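BH0236 protein (Bacillus halodurans, PDB 5T7A) probably binds beta-1,3-glucan as a family 56 carbohydrate-binding module, supporting the recognition and hydrolysis of that polysaccharide. Local coordinates at residues Asp28-Gly38 against Thr48-Glu56; Glu56-Asn67 against Gly93-Glu103. One frame throughout, in Å; residues are numbered along the deposited sequence. Where two conformers were deposited one is given.

From the N terminus the chain runs out along strand 28-32, turns at Pro33-Asp34 and returns along strand 35-40, which pairs with strand 46-53 in interaction 1, closing a short hairpin loop. Glu56, shared by both contacts, leads into strand 60-66. Interaction 2 opens here and closes a longer loop, holding strands 72-79 and 82-88, when strand 95-103 comes back beside strand 60-66. The two contacts thus follow in series, neither nested nor crossed. Their inner faces meet in one core: Phe51 of interaction 1 packs on Phe100 of interaction 2, and Asp34 OD2 probably hydrogen-bonds Tyr102 OH, tying the N-terminal hairpin to strand 95-103.

Interaction 1 of 2, residues Asp28-Gly38 against Thr48-Glu56. With EDO (1,2-ethanediol), chain C.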
loop_
_atom_site.group_PDB
_atom_site.type_symbol
_atom_site.label_atom_id
_atom_site.label_comp_id
_atom_site.label_asym_id
_atom_site.label_seq_id
_atom_site.Cartn_x
_atom_site.Cartn_y
_atom_site.Cartn_z
ATOM N N ASP A 28 -0.716 0.350 10.673
ATOM C CA ASP A 28 0.643 -0.194 10.626
ATOM C C ASP A 28 1.470 0.661 9.721
ATOM O O ASP A 28 1.014 1.121 8.652
ATOM C CB ASP A 28 0.664 -1.561 9.897
ATOM C CG ASP A 28 0.035 -2.628 10.635
ATOM O OD1 ASP A 28 -0.334 -2.422 11.804
ATOM O OD2 ASP A 28 -0.133 -3.723 10.013
ATOM N N SER A 29 2.718 0.815 10.090
ATOM C CA SER A 29 3.701 1.499 9.256
ATOM C C SER A 29 4.968 0.681 9.099
ATOM O O SER A 29 5.352 -0.090 10.013
ATOM C CB SER A 29 4.050 2.894 9.728
ATOM O OG SER A 29 2.951 3.791 9.625
ATOM N N HIS A 30 5.544 0.792 7.897
ATOM C CA HIS A 30 6.807 0.191 7.581
ATOM C C HIS A 30 7.691 1.290 7.019
ATOM O O HIS A 30 7.209 2.094 6.238
ATOM C CB HIS A 30 6.611 -0.878 6.543
ATOM C CG HIS A 30 5.658 -1.941 6.990
ATOM N ND1 HIS A 30 6.008 -2.958 7.871
ATOM C CD2 HIS A 30 4.338 -2.083 6.748
ATOM C CE1 HIS A 30 4.949 -3.734 8.048
ATOM N NE2 HIS A 30 3.926 -3.215 7.396
ATOM N N THR A 31 9.004 1.285 7.356
ATOM C CA THR A 31 9.823 2.367 6.938
ATOM C C THR A 31 11.097 1.842 6.278
ATOM O O THR A 31 11.725 0.870 6.783
ATOM C CB THR A 31 10.228 3.282 8.107
ATOM O OG1 THR A 31 10.669 2.500 9.244
ATOM C CG2 THR A 31 9.058 4.114 8.501
ATOM N N HIS A 32 11.498 2.585 5.267
ATOM C CA HIS A 32 12.699 2.340 4.470
ATOM C C HIS A 32 13.183 3.722 4.069
ATOM O O HIS A 32 12.380 4.656 3.936
ATOM C CB HIS A 32 12.424 1.530 3.205
ATOM C CG HIS A 32 13.628 1.317 2.342
ATOM N ND1 HIS A 32 14.002 2.190 1.344
ATOM C CD2 HIS A 32 14.536 0.327 2.327
ATOM C CE1 HIS A 32 15.102 1.755 0.761
ATOM N NE2 HIS A 32 15.460 0.634 1.361
ATOM N N PRO A 33 14.498 3.937 3.858
ATOM C CA PRO A 33 14.861 5.295 3.468
ATOM C C PRO A 33 14.063 5.954 2.318
ATOM O O PRO A 33 13.862 7.171 2.317
ATOM C CB PRO A 33 16.354 5.136 3.097
ATOM C CG PRO A 33 16.772 4.154 4.052
ATOM C CD PRO A 33 15.700 3.145 4.068
ATOM N N ASP A 34 13.560 5.175 1.367
ATOM C CA ASP A 34 12.707 5.680 0.322
ATOM C C ASP A 34 11.263 5.911 0.639
ATOM O O ASP A 34 10.606 6.549 -0.144
ATOM C CB ASP A 34 12.747 4.705 -0.860
ATOM C CG ASP A 34 14.060 4.705 -1.605
ATOM O OD1 ASP A 34 14.895 5.571 -1.360
ATOM O OD2 ASP A 34 14.226 3.858 -2.517
ATOM N N TYR A 35 10.722 5.462 1.770
ATOM C CA TYR A 35 9.255 5.548 2.004
ATOM C C TYR A 35 8.843 5.185 3.434
ATOM O O TYR A 35 9.463 4.333 4.119
ATOM C CB TYR A 35 8.496 4.605 1.048
ATOM C CG TYR A 35 8.826 3.149 1.168
ATOM C CD1 TYR A 35 8.252 2.346 2.101
ATOM C CD2 TYR A 35 9.790 2.570 0.331
ATOM C CE1 TYR A 35 8.575 0.986 2.249
ATOM C CE2 TYR A 35 10.151 1.234 0.483
ATOM C CZ TYR A 35 9.553 0.470 1.463
ATOM O OH TYR A 35 9.870 -0.864 1.640
ATOM N N THR A 36 7.677 5.712 3.806
ATOM C CA THR A 36 6.851 5.144 4.871
ATOM C C THR A 36 5.645 4.551 4.155
ATOM O O THR A 36 5.108 5.209 3.196
ATOM C CB THR A 36 6.322 6.190 5.832
ATOM O OG1 THR A 36 7.442 6.923 6.354
ATOM C CG2 THR A 36 5.596 5.536 6.972
ATOM N N ALA A 37 5.267 3.321 4.514
ATOM C CA ALA A 37 4.125 2.716 3.839
ATOM C C ALA A 37 3.362 1.856 4.809
ATOM O O ALA A 37 3.917 1.387 5.791
ATOM C CB ALA A 37 4.551 1.865 2.645
ATOM N N GLY A 38 2.062 1.640 4.556
ATOM C CA GLY A 38 1.353 0.850 5.519
ATOM C C GLY A 38 -0.150 0.964 5.354
ATOM O O GLY A 38 -0.675 1.205 4.263
ATOM N N THR A 48 -7.097 2.017 4.263
ATOM C CA THR A 48 -6.338 2.658 3.194
ATOM C C THR A 48 -4.905 2.184 3.223
ATOM O O THR A 48 -4.233 2.311 4.227
ATOM C CB THR A 48 -6.382 4.182 3.286
ATOM O OG1 THR A 48 -7.750 4.606 3.060
ATOM C CG2 THR A 48 -5.467 4.812 2.224
ATOM N N ILE A 49 -4.446 1.631 2.111
ATOM C CA ILE A 49 -2.988 1.382 1.934
ATOM C C ILE A 49 -2.374 2.684 1.518
ATOM O O ILE A 49 -2.834 3.331 0.538
ATOM C CB ILE A 49 -2.686 0.344 0.843
ATOM C CG1 ILE A 49 -3.378 -1.004 1.164
ATOM C CG2 ILE A 49 -1.182 0.093 0.743
ATOM C CD1 ILE A 49 -3.340 -2.003 0.035
ATOM N N PHE A 50 -1.303 3.089 2.219
ATOM C CA PHE A 50 -0.652 4.346 1.880
ATOM C C PHE A 50 0.816 4.099 1.616
ATOM O O PHE A 50 1.430 3.203 2.157
ATOM C CB PHE A 50 -0.802 5.408 2.937
ATOM C CG PHE A 50 0.034 5.190 4.182
ATOM C CD1 PHE A 50 -0.424 4.339 5.188
ATOM C CD2 PHE A 50 1.273 5.794 4.339
ATOM C CE1 PHE A 50 0.318 4.161 6.350
ATOM C CE2 PHE A 50 2.057 5.599 5.489
ATOM C CZ PHE A 50 1.578 4.796 6.506
ATOM N N PHE A 51 1.371 4.982 0.815
ATOM C CA PHE A 51 2.815 4.970 0.445
ATOM C C PHE A 51 3.282 6.425 0.339
ATOM O O PHE A 51 2.761 7.209 -0.462
ATOM C CB PHE A 51 2.988 4.232 -0.881
ATOM C CG PHE A 51 4.447 4.022 -1.293
ATOM C CD1 PHE A 51 5.107 2.861 -0.922
ATOM C CD2 PHE A 51 5.141 5.007 -1.992
ATOM C CE1 PHE A 51 6.438 2.640 -1.252
ATOM C CE2 PHE A 51 6.432 4.793 -2.320
ATOM C CZ PHE A 51 7.090 3.654 -1.947
ATOM N N ALA A 52 4.184 6.818 1.219
ATOM C CA ALA A 52 4.613 8.217 1.363
ATOM C C ALA A 52 6.117 8.260 1.103
ATOM O O ALA A 52 6.950 8.076 2.009
ATOM C CB ALA A 52 4.270 8.723 2.773
ATOM N N PRO A 53 6.509 8.500 -0.152
ATOM C CA PRO A 53 7.917 8.430 -0.475
ATOM C C PRO A 53 8.664 9.657 -0.017
ATOM O O PRO A 53 8.113 10.733 0.091
ATOM C CB PRO A 53 7.935 8.288 -2.004
ATOM C CG PRO A 53 6.722 9.119 -2.379
ATOM C CD PRO A 53 5.680 8.773 -1.348
ATOM N N THR A 54 9.931 9.483 0.300
ATOM C CA THR A 54 10.808 10.592 0.679
ATOM C C THR A 54 11.266 11.442 -0.448
ATOM O O THR A 54 11.629 12.591 -0.256
ATOM C CB THR A 54 12.020 10.058 1.468
ATOM O OG1 THR A 54 12.637 8.993 0.748
ATOM C CG2 THR A 54 11.576 9.582 2.843
ATOM N N THR A 55 11.290 10.885 -1.647
ATOM C CA THR A 55 11.502 11.632 -2.866
ATOM C C THR A 55 10.221 11.495 -3.689
ATOM O O THR A 55 9.652 10.433 -3.742
ATOM C CB THR A 55 12.689 11.042 -3.620
ATOM O OG1 THR A 55 13.895 11.252 -2.899
ATOM C CG2 THR A 55 12.822 11.761 -5.025
ATOM N N GLU A 56 9.737 12.579 -4.277
ATOM C CA GLU A 56 8.535 12.559 -5.132
ATOM C C GLU A 56 8.643 11.456 -6.190
ATOM O O GLU A 56 9.681 11.291 -6.743
ATOM C CB GLU A 56 8.379 13.916 -5.831
ATOM C CG GLU A 56 7.190 14.002 -6.752
ATOM C CD GLU A 56 7.001 15.370 -7.399
ATOM O OE1 GLU A 56 7.627 16.350 -6.972
ATOM O OE2 GLU A 56 6.168 15.442 -8.340
HETATM C C1 EDO C . 16.411 2.378 -4.515
HETATM O O1 EDO C . 16.519 3.059 -3.207
HETATM C C2 EDO C . 17.524 1.371 -4.557
HETATM O O2 EDO C . 18.744 2.038 -4.704
HETATM O O HOH W 1 11.533 7.835 -2.453
HETATM O O HOH W 2 13.977 8.935 -1.537
#
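Phe51 and Tyr35 meet through different first torsions: CG of Phe51 swings anti to its backbone N (chi1 -174°), whereas that of Tyr35 sits between backbone N and carbonyl carbon (chi1 60°). Phe51 CE1 consequently lies 3.4 Å from Tyr35 CG, over one face of the tyrosine ring and toward its rim. The ring planes are 29° apart but slid past each other, with Tyr35 CB over the face of Phe51 in a CH-pi contact. Ala37, small enough to sit beside the phenylalanine, brings CB to 3.7 Å from Phe51 CD1.

On the other face of the sheet, Phe50 lays its ring over the backbone of Gly38, whose N stands above the ring. With no side chain of its own, Gly38 lets the ring lie close on its backbone. Ser29 OG comes to the ring edge, 3.6 Å from Phe50 CZ.

Paired backbone bonds link Thr36 to Ala52 and Gly38 to Phe50. Beyond them Thr54, a residue able to bond through both backbone and hydroxyl, donates its OG1 hydroxyl to a lone pair of Pro33 O, in the carbonyl plane, at 2.7 Å and its N to Asp34 O at 3.0 Å, clasping the type I turn His32-Tyr35.

This antiparallel hairpin lies between strand 28-32 and strand 82-88; Phe51 continues inward onto Phe100 and Tyr102 of strand 95-103, while Tyr35 reaches Phe114 of strand 108-117.

Interaction 2 of 2, residues Glu56-Asn67 against Gly93-Glu103; sequences EARYVDVHLKVN and GDVLEYSFTYE. With EDO (1,2-ethanediol), chain E; EDO (1,2-ethanediol), chain D; EDO (1,2-ethanediol), chain F.
Glu103 grips Arg58 with both carboxylate oxygens. Its CG is anti to the backbone N, and a bend at chi2 (-91°) folds the carboxylate back so that OE1 accepts Arg58 N at 2.8 Å and OE2 accepts Arg58 NE at 2.8 Å, the latter a salt bridge. The arginine bends at chi3; the guanidinium and carboxylate planes are 78° apart, and NE meets OE2 from above the carboxylate. Glutamate suits the place by its reach: the carboxylate folds back to Arg58 while CB sits 3.7 Å from the centroid of the Tyr59 ring, over its face.

Farther along, on the face carrying Asp61 and Thr101, His63 (chi1 -46°) turns its ring edge to strand 95-103. NE2 lies 2.7 Å from Thr101 OG1 in a nearly straight bond, either atom possibly donating, while Asn73 bonds ND1 and fixes the ring's rotation.

The opposite face is mostly apolar: Val62 CG2, anti to the backbone N, lies 3.9 Å from Phe100 CE1, and Val66 CG2 reaches Leu96 CD1. Where the pairing ends, Asn67 OD1 accepts Val95 N at 2.9 Å, its amide imitating a strand carbonyl.

The antiparallel ladder thus separates its chemistry by face, apolar and aromatic toward the core and polar on the other side, and the several donors round the Glu103 carboxylate, Gly106 N among them, would be expected to stabilise its negative charge.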
loop_
_atom_site.group_PDB
_atom_site.type_symbol
_atom_site.label_atom_id
_atom_site.label_comp_id
_atom_site.label_asym_id
_atom_site.label_seq_id
_atom_site.Cartn_x
_atom_site.Cartn_y
_atom_site.Cartn_z
ATOM N N GLU A 56 9.737 12.579 -4.277
ATOM C CA GLU A 56 8.535 12.559 -5.132
ATOM C C GLU A 56 8.643 11.456 -6.190
ATOM O O GLU A 56 9.681 11.291 -6.743
ATOM C CB GLU A 56 8.379 13.916 -5.831
ATOM C CG GLU A 56 7.190 14.002 -6.752
ATOM C CD GLU A 56 7.001 15.370 -7.399
ATOM O OE1 GLU A 56 7.627 16.350 -6.972
ATOM O OE2 GLU A 56 6.168 15.442 -8.340
ATOM N N ALA A 57 7.552 10.712 -6.356
ATOM C CA ALA A 57 7.464 9.611 -7.330
ATOM C C ALA A 57 6.556 10.045 -8.526
ATOM O O ALA A 57 5.544 10.668 -8.335
ATOM C CB ALA A 57 6.851 8.412 -6.636
ATOM N N ARG A 58 6.941 9.638 -9.738
ATOM C CA ARG A 58 6.088 9.892 -10.892
ATOM C C ARG A 58 4.836 8.992 -10.816
ATOM O O ARG A 58 3.730 9.378 -11.274
ATOM C CB ARG A 58 6.825 9.647 -12.164
ATOM C CG ARG A 58 7.889 10.698 -12.482
ATOM C CD ARG A 58 8.464 10.459 -13.883
ATOM N NE ARG A 58 9.381 9.330 -13.950
ATOM C CZ ARG A 58 9.305 8.356 -14.843
ATOM N NH1 ARG A 58 8.293 8.318 -15.738
ATOM N NH2 ARG A 58 10.183 7.427 -14.823
ATOM N N TYR A 59 4.978 7.835 -10.199
ATOM C CA TYR A 59 3.886 6.872 -10.052
ATOM C C TYR A 59 4.243 5.867 -8.975
ATOM O O TYR A 59 5.435 5.628 -8.702
ATOM C CB TYR A 59 3.636 6.107 -11.353
ATOM C CG TYR A 59 4.785 5.333 -11.915
ATOM C CD1 TYR A 59 5.048 4.035 -11.535
ATOM C CD2 TYR A 59 5.664 5.909 -12.822
ATOM C CE1 TYR A 59 6.141 3.336 -12.047
ATOM C CE2 TYR A 59 6.748 5.188 -13.373
ATOM C CZ TYR A 59 6.985 3.926 -12.988
ATOM O OH TYR A 59 8.078 3.233 -13.483
ATOM N N VAL A 60 3.193 5.303 -8.388
ATOM C CA VAL A 60 3.381 4.126 -7.472
ATOM C C VAL A 60 2.229 3.170 -7.754
ATOM O O VAL A 60 1.087 3.583 -7.800
ATOM C CB VAL A 60 3.304 4.569 -5.998
ATOM C CG1 VAL A 60 3.518 3.386 -5.124
ATOM C CG2 VAL A 60 4.349 5.624 -5.712
ATOM N N ASP A 61 2.570 1.899 -7.987
ATOM C CA ASP A 61 1.615 0.795 -8.073
ATOM C C ASP A 61 1.619 -0.014 -6.777
ATOM O O ASP A 61 2.660 -0.148 -6.123
ATOM C CB ASP A 61 1.958 -0.142 -9.178
ATOM C CG ASP A 61 1.877 0.506 -10.562
ATOM O OD1 ASP A 61 1.148 1.480 -10.726
ATOM O OD2 ASP A 61 2.591 0.030 -11.481
ATOM N N VAL A 62 0.438 -0.523 -6.411
ATOM C CA VAL A 62 0.324 -1.467 -5.344
ATOM C C VAL A 62 -0.106 -2.814 -5.858
ATOM O O VAL A 62 -0.914 -2.892 -6.809
ATOM C CB VAL A 62 -0.619 -0.945 -4.228
ATOM C CG1 VAL A 62 -2.055 -0.748 -4.708
ATOM C CG2 VAL A 62 -0.563 -1.835 -3.014
ATOM N N HIS A 63 0.462 -3.851 -5.278
ATOM C CA HIS A 63 0.184 -5.292 -5.606
ATOM C C HIS A 63 -0.437 -5.851 -4.340
ATOM O O HIS A 63 0.110 -5.639 -3.251
ATOM C CB HIS A 63 1.480 -6.018 -5.911
ATOM C CG HIS A 63 2.383 -5.253 -6.824
ATOM N ND1 HIS A 63 2.044 -4.957 -8.139
ATOM C CD2 HIS A 63 3.545 -4.622 -6.599
ATOM C CE1 HIS A 63 2.980 -4.201 -8.677
ATOM N NE2 HIS A 63 3.913 -3.992 -7.774
ATOM N N LEU A 64 -1.639 -6.469 -4.427
ATOM C CA LEU A 64 -2.280 -6.943 -3.193
ATOM C C LEU A 64 -2.943 -8.274 -3.374
ATOM O O LEU A 64 -3.335 -8.652 -4.490
ATOM C CB LEU A 64 -3.186 -5.882 -2.599
ATOM C CG LEU A 64 -4.392 -5.416 -3.412
ATOM C CD1 LEU A 64 -5.521 -6.396 -3.160
ATOM C CD2 LEU A 64 -4.781 -3.972 -3.038
ATOM N N LYS A 65 -3.049 -8.975 -2.258
ATOM C CA LYS A 65 -3.850 -10.206 -2.205
ATOM C C LYS A 65 -4.542 -10.260 -0.890
ATOM O O LYS A 65 -4.006 -9.847 0.135
ATOM C CB LYS A 65 -2.924 -11.408 -2.206
ATOM C CG LYS A 65 -2.065 -11.627 -3.394
ATOM C CD LYS A 65 -0.971 -12.637 -3.011
ATOM C CE LYS A 65 -0.138 -12.912 -4.215
ATOM N NZ LYS A 65 0.610 -14.195 -4.112
ATOM N N VAL A 66 -5.711 -10.896 -0.859
ATOM C CA VAL A 66 -6.459 -11.030 0.363
ATOM C C VAL A 66 -6.652 -12.541 0.643
ATOM O O VAL A 66 -7.116 -13.237 -0.264
ATOM C CB VAL A 66 -7.818 -10.381 0.229
ATOM C CG1 VAL A 66 -8.617 -10.636 1.516
ATOM C CG2 VAL A 66 -7.746 -8.883 -0.072
ATOM N N ASN A 67 -6.286 -12.991 1.844
ATOM C CA ASN A 67 -6.337 -14.449 2.253
ATOM C C ASN A 67 -5.708 -15.322 1.157
ATOM O O ASN A 67 -6.247 -16.384 0.753
ATOM C CB ASN A 67 -7.788 -14.841 2.505
ATOM C CG ASN A 67 -8.439 -14.017 3.618
ATOM O OD1 ASN A 67 -7.783 -13.731 4.601
ATOM N ND2 ASN A 67 -9.664 -13.560 3.418
ATOM N N GLY A 93 -10.508 -10.690 10.673
ATOM C CA GLY A 93 -9.787 -11.886 10.277
ATOM C C GLY A 93 -9.204 -11.959 8.853
ATOM O O GLY A 93 -8.384 -12.842 8.601
ATOM N N ASP A 94 -9.646 -11.096 7.931
ATOM C CA ASP A 94 -9.045 -11.030 6.595
ATOM C C ASP A 94 -7.538 -10.713 6.712
ATOM O O ASP A 94 -7.108 -9.914 7.572
ATOM C CB ASP A 94 -9.788 -10.074 5.673
ATOM C CG ASP A 94 -11.151 -10.590 5.288
ATOM O OD1 ASP A 94 -11.402 -11.738 5.580
ATOM O OD2 ASP A 94 -11.917 -9.867 4.650
ATOM N N VAL A 95 -6.719 -11.425 5.926
ATOM C CA VAL A 95 -5.296 -11.107 5.785
ATOM C C VAL A 95 -5.043 -10.371 4.437
ATOM O O VAL A 95 -5.293 -10.885 3.341
ATOM C CB VAL A 95 -4.363 -12.327 5.957
ATOM C CG1 VAL A 95 -2.956 -12.027 5.567
ATOM C CG2 VAL A 95 -4.407 -12.844 7.379
ATOM N N LEU A 96 -4.506 -9.161 4.530
ATOM C CA LEU A 96 -4.160 -8.371 3.337
ATOM C C LEU A 96 -2.641 -8.361 3.234
ATOM O O LEU A 96 -1.931 -7.951 4.139
ATOM C CB LEU A 96 -4.727 -6.952 3.491
ATOM C CG LEU A 96 -4.229 -5.936 2.450
ATOM C CD1 LEU A 96 -4.839 -6.236 1.106
ATOM C CD2 LEU A 96 -4.686 -4.566 2.928
ATOM N N GLU A 97 -2.145 -8.825 2.087
ATOM C CA GLU A 97 -0.717 -8.753 1.790
ATOM C C GLU A 97 -0.546 -7.744 0.668
ATOM O O GLU A 97 -1.335 -7.715 -0.265
ATOM C CB GLU A 97 -0.130 -10.120 1.451
ATOM C CG GLU A 97 0.086 -10.972 2.738
ATOM C CD GLU A 97 0.570 -12.333 2.382
ATOM O OE1 GLU A 97 -0.283 -13.108 1.891
ATOM O OE2 GLU A 97 1.776 -12.605 2.606
ATOM N N TYR A 98 0.521 -6.942 0.718
ATOM C CA TYR A 98 0.646 -5.825 -0.193
ATOM C C TYR A 98 2.102 -5.486 -0.381
ATOM O O TYR A 98 2.930 -5.639 0.515
ATOM C CB TYR A 98 -0.121 -4.600 0.289
ATOM C CG TYR A 98 0.270 -4.079 1.645
ATOM C CD1 TYR A 98 -0.223 -4.675 2.811
ATOM C CD2 TYR A 98 1.072 -2.960 1.797
ATOM C CE1 TYR A 98 0.118 -4.219 4.048
ATOM C CE2 TYR A 98 1.419 -2.495 3.007
ATOM C CZ TYR A 98 0.964 -3.083 4.143
ATOM O OH TYR A 98 1.332 -2.586 5.370
ATOM N N SER A 99 2.425 -5.124 -1.628
ATOM C CA SER A 99 3.785 -4.680 -1.987
ATOM C C SER A 99 3.654 -3.534 -2.945
ATOM O O SER A 99 2.536 -3.259 -3.424
ATOM C CB SER A 99 4.563 -5.785 -2.617
ATOM O OG SER A 99 3.869 -6.303 -3.751
ATOM N N PHE A 100 4.756 -2.828 -3.183
ATOM C CA PHE A 100 4.727 -1.664 -4.035
ATOM C C PHE A 100 5.757 -1.705 -5.126
ATOM O O PHE A 100 6.864 -2.223 -4.921
ATOM C CB PHE A 100 4.964 -0.379 -3.210
ATOM C CG PHE A 100 4.013 -0.245 -2.036
ATOM C CD1 PHE A 100 2.792 0.357 -2.178
ATOM C CD2 PHE A 100 4.380 -0.755 -0.782
ATOM C CE1 PHE A 100 1.925 0.484 -1.072
ATOM C CE2 PHE A 100 3.539 -0.642 0.262
ATOM C CZ PHE A 100 2.301 -0.040 0.150
ATOM N N THR A 101 5.429 -1.025 -6.223
ATOM C CA THR A 101 6.436 -0.695 -7.221
ATOM C C THR A 101 6.373 0.831 -7.320
ATOM O O THR A 101 5.325 1.365 -7.683
ATOM C CB THR A 101 6.169 -1.409 -8.566
ATOM O OG1 THR A 101 6.285 -2.828 -8.405
ATOM C CG2 THR A 101 7.163 -0.936 -9.617
ATOM N N TYR A 102 7.497 1.489 -7.034
ATOM C CA TYR A 102 7.552 2.927 -7.001
ATOM C C TYR A 102 8.652 3.472 -7.857
ATOM O O TYR A 102 9.718 2.927 -7.961
ATOM C CB TYR A 102 7.752 3.447 -5.577
ATOM C CG TYR A 102 8.961 3.011 -4.876
ATOM C CD1 TYR A 102 9.040 1.794 -4.222
ATOM C CD2 TYR A 102 10.074 3.891 -4.775
ATOM C CE1 TYR A 102 10.209 1.441 -3.542
ATOM C CE2 TYR A 102 11.210 3.541 -4.100
ATOM C CZ TYR A 102 11.289 2.324 -3.451
ATOM O OH TYR A 102 12.417 1.952 -2.780
ATOM N N GLU A 103 8.354 4.586 -8.489
ATOM C CA GLU A 103 9.356 5.257 -9.317
ATOM C C GLU A 103 10.182 6.188 -8.382
ATOM O O GLU A 103 9.660 6.788 -7.407
ATOM C CB GLU A 103 8.636 6.056 -10.353
ATOM C CG GLU A 103 9.530 6.686 -11.414
ATOM C CD GLU A 103 10.007 8.067 -11.067
ATOM O OE1 GLU A 103 9.535 8.717 -10.104
ATOM O OE2 GLU A 103 10.922 8.533 -11.812
HETATM C C1 EDO E . 2.074 -12.899 -1.169
HETATM O O1 EDO E . 1.652 -14.004 -1.948
HETATM C C2 EDO E . 3.472 -13.208 -0.740
HETATM O O2 EDO E . 3.520 -13.524 0.647
HETATM C C1 EDO D . 9.528 4.347 -16.049
HETATM O O1 EDO D . 10.517 5.201 -16.705
HETATM C C2 EDO D . 9.937 4.306 -14.627
HETATM O O2 EDO D . 10.860 3.384 -14.442
HETATM C C1 EDO F . -8.966 -11.199 -3.367
HETATM O O1 EDO F . -9.712 -10.854 -4.514
HETATM C C2 EDO F . -7.552 -10.687 -3.607
HETATM O O2 EDO F . -6.534 -11.691 -3.462
HETATM O O HOH W 3 11.095 10.668 -9.039
#